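PDB 4UYP: cellulosomal scaffoldin anchoring protein C from Acetivibrio cellulolyticus, which uses this cohesin domain to bind the dockerin of the adaptor scaffoldin ScaB, helping to attach the cellulosome to the bacterial cell surface. Local coordinates for residues 19-24 with 91-96. Residues are numbered along the deposited sequence; the frame is centred on the assembly and turned at random. Where two conformers were deposited one is given.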
ATOM      1  N   VAL C  19     -11.582 -12.840  -5.849  1.00  9.12           N
ATOM      2  CA  VAL C  19     -10.742 -12.001  -6.692  1.00  9.04           C
ATOM      3  C   VAL C  19      -9.518 -12.864  -7.094  1.00  9.26           C
ATOM      4  O   VAL C  19      -8.604 -13.027  -6.286  1.00  9.52           O
ATOM      5  CB  VAL C  19     -10.342 -10.739  -5.851  1.00  9.39           C
ATOM      6  CG1 VAL C  19      -9.262  -9.919  -6.583  1.00  9.56           C
ATOM      7  CG2 VAL C  19     -11.563  -9.837  -5.627  1.00  9.45           C
ATOM      8  N   PRO C  20      -9.449 -13.268  -8.370  1.00  9.36           N
ATOM      9  CA  PRO C  20      -8.271 -14.056  -8.862  1.00  9.62           C
ATOM     10  C   PRO C  20      -7.108 -13.133  -9.207  1.00 11.07           C
ATOM     11  O   PRO C  20      -7.293 -12.057  -9.735  1.00 11.71           O
ATOM     12  CB  PRO C  20      -8.810 -14.785 -10.086  1.00 11.57           C
ATOM     13  CG  PRO C  20      -9.849 -13.842 -10.655  1.00 15.14           C
ATOM     14  CD  PRO C  20     -10.481 -13.127  -9.421  1.00 11.18           C
ATOM     15  N   ILE C  21      -5.917 -13.618  -8.899  1.00 10.12           N
ATOM     16  CA  ILE C  21      -4.690 -12.951  -9.280  0.50  9.38           C
ATOM     17  C   ILE C  21      -4.040 -13.840 -10.363  1.00  9.66           C
ATOM     18  O   ILE C  21      -3.661 -15.001 -10.104  1.00 10.93           O
ATOM     19  CB  ILE C  21      -3.726 -12.696  -8.126  0.50  9.06           C
ATOM     20  CG1 ILE C  21      -4.342 -11.824  -6.994  0.50  9.27           C
ATOM     21  CG2 ILE C  21      -2.398 -12.119  -8.665  0.50 10.21           C
ATOM     22  CD1 ILE C  21      -3.756 -12.016  -5.628  0.50 10.08           C
ATOM     23  N   THR C  22      -3.931 -13.280 -11.578  1.00  9.82           N
ATOM     24  CA  THR C  22      -3.519 -14.031 -12.775  0.50 10.63           C
ATOM     25  C   THR C  22      -2.175 -13.493 -13.228  1.00 10.51           C
ATOM     26  O   THR C  22      -1.933 -12.279 -13.213  1.00 11.41           O
ATOM     27  CB  THR C  22      -4.522 -13.915 -13.966  0.50 11.19           C
ATOM     28  OG1 THR C  22      -5.836 -14.273 -13.521  0.50 11.35           O
ATOM     29  CG2 THR C  22      -4.080 -14.748 -15.238  0.50 12.43           C
ATOM     30  N   PHE C  23      -1.289 -14.382 -13.654  1.00  9.74           N
ATOM     31  CA  PHE C  23      -0.049 -13.947 -14.287  1.00 10.39           C
ATOM     32  C   PHE C  23      -0.054 -14.371 -15.799  1.00 10.38           C
ATOM     33  O   PHE C  23      -0.404 -15.506 -16.175  1.00 11.84           O
ATOM     34  CB  PHE C  23       1.129 -14.753 -13.724  1.00  9.98           C
ATOM     35  CG  PHE C  23       1.491 -14.520 -12.254  1.00  9.64           C
ATOM     36  CD1 PHE C  23       0.917 -13.471 -11.509  1.00  9.12           C
ATOM     37  CD2 PHE C  23       2.411 -15.381 -11.616  1.00  9.75           C
ATOM     38  CE1 PHE C  23       1.264 -13.292 -10.139  1.00 10.32           C
ATOM     39  CE2 PHE C  23       2.808 -15.153 -10.291  1.00  9.80           C
ATOM     40  CZ  PHE C  23       2.234 -14.115  -9.554  1.00 10.07           C
ATOM     41  N   THR C  24       0.288 -13.374 -16.613  1.00 10.90           N
ATOM     42  CA  THR C  24       0.311 -13.539 -18.090  0.50 11.94           C
ATOM     43  C   THR C  24       1.719 -13.195 -18.556  1.00 11.66           C
ATOM     44  O   THR C  24       2.365 -12.333 -18.048  1.00 12.64           O
ATOM     45  CB  THR C  24      -0.835 -12.676 -18.718  0.50 11.23           C
ATOM     46  OG1 THR C  24      -2.087 -13.335 -18.383  0.50 12.43           O
ATOM     47  CG2 THR C  24      -0.801 -12.720 -20.286  0.50 11.06           C
ATOM     48  N   GLY C  91      -1.234 -18.339 -15.683  1.00 11.45           N
ATOM     49  CA  GLY C  91      -2.437 -18.905 -15.033  1.00 12.59           C
ATOM     50  C   GLY C  91      -2.707 -18.177 -13.760  1.00 11.41           C
ATOM     51  O   GLY C  91      -2.244 -17.093 -13.522  1.00 11.14           O
ATOM     52  N   VAL C  92      -3.553 -18.801 -12.941  1.00 11.33           N
ATOM     53  CA  VAL C  92      -3.939 -18.206 -11.649  1.00 11.26           C
ATOM     54  C   VAL C  92      -2.897 -18.514 -10.578  1.00  9.63           C
ATOM     55  O   VAL C  92      -2.597 -19.726 -10.252  1.00 10.38           O
ATOM     56  CB  VAL C  92      -5.304 -18.773 -11.229  1.00 11.03           C
ATOM     57  CG1 VAL C  92      -5.733 -18.166  -9.878  1.00 12.07           C
ATOM     58  CG2 VAL C  92      -6.381 -18.387 -12.307  1.00 13.36           C
ATOM     59  N   PHE C  93      -2.357 -17.446  -9.996  1.00  8.88           N
ATOM     60  CA  PHE C  93      -1.421 -17.570  -8.925  1.00  8.61           C
ATOM     61  C   PHE C  93      -2.163 -17.807  -7.610  1.00  9.81           C
ATOM     62  O   PHE C  93      -1.724 -18.653  -6.832  1.00  9.59           O
ATOM     63  CB  PHE C  93      -0.624 -16.248  -8.849  1.00  8.94           C
ATOM     64  CG  PHE C  93       0.240 -16.116  -7.650  1.00  8.43           C
ATOM     65  CD1 PHE C  93       1.384 -16.981  -7.519  1.00 10.52           C
ATOM     66  CD2 PHE C  93       0.032 -15.126  -6.730  1.00 10.32           C
ATOM     67  CE1 PHE C  93       2.265 -16.824  -6.414  1.00 11.22           C
ATOM     68  CE2 PHE C  93       0.887 -15.009  -5.617  1.00 11.47           C
ATOM     69  CZ  PHE C  93       1.945 -15.874  -5.485  1.00 10.13           C
ATOM     70  N   ALA C  94      -3.229 -17.025  -7.328  1.00  8.92           N
ATOM     71  CA  ALA C  94      -3.959 -17.145  -6.050  1.00  8.87           C
ATOM     72  C   ALA C  94      -5.258 -16.484  -6.240  1.00  8.78           C
ATOM     73  O   ALA C  94      -5.437 -15.652  -7.157  1.00 10.83           O
ATOM     74  CB  ALA C  94      -3.155 -16.517  -4.888  1.00  9.18           C
ATOM     75  N   THR C  95      -6.213 -16.773  -5.353  1.00  8.78           N
ATOM     76  CA  THR C  95      -7.516 -16.106  -5.337  0.50  7.84           C
ATOM     77  C   THR C  95      -7.780 -15.633  -3.929  1.00  8.94           C
ATOM     78  O   THR C  95      -7.622 -16.404  -2.981  1.00  9.19           O
ATOM     79  CB  THR C  95      -8.598 -17.052  -5.784  0.50  7.10           C
ATOM     80  OG1 THR C  95      -8.293 -17.514  -7.126  0.50  7.15           O
ATOM     81  CG2 THR C  95      -9.992 -16.363  -5.847  0.50  5.74           C
ATOM     82  N   ILE C  96      -8.179 -14.385  -3.807  1.00  8.39           N
ATOM     83  CA  ILE C  96      -8.495 -13.833  -2.463  1.00  8.55           C
ATOM     84  C   ILE C  96     -10.025 -13.874  -2.292  1.00  8.77           C
ATOM     85  O   ILE C  96     -10.722 -13.340  -3.206  1.00  9.31           O
ATOM     86  CB  ILE C  96      -8.016 -12.420  -2.282  1.00  9.34           C
ATOM     87  CG1 ILE C  96      -6.491 -12.382  -2.493  1.00 11.06           C
ATOM     88  CG2 ILE C  96      -8.345 -11.904  -0.864  1.00 10.55           C
ATOM     89  CD1 ILE C  96      -6.021 -10.951  -2.634  1.00 11.31           C
TER
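Residues 19-24 and 91-96 pair as antiparallel neighbours in the cohesin beta-sandwich, with Val19 opposite Ile96, Ile21 opposite Ala94 and Phe23 opposite Gly91. A classic beta bulge interrupts the ladder: Phe93 and Ala94 both face Ile21. Phe93 N gives a 2.8 Å hydrogen bond to Ile21 O, and Ala94 N adds a weak one to the same oxygen at 3.5 Å. Ile21 N in turn donates to Ala94 O. Phe93 is the extra residue, at helix-like backbone angles, and its first side-chain bond points toward strand 19-24. With CG anti to the backbone N (chi1 170°), its ring is carried to Phe23 on the buried side. The two ring planes differ by only 16°, but the rings are displaced and overlap little, their centroids 4.7 Å apart. Phe121 meets the Phe23 ring edge-to-face and Phe62 the Phe93 ring, while Met75 from strand 72-78 touches Ile21, Phe93 and Ala94. Further along this face, Ile21 CD1 meets Ile96 CD1 at 3.9 Å. Pro20, Thr22, Val92 and Thr95 point to the other, partly exposed side. At the aromatic pair, Phe93 CB makes a CH-pi contact over the Phe23 ring face, 3.8 Å from the ring centroid, while Phe23 CZ lies 3.4 Å from Phe93 CG.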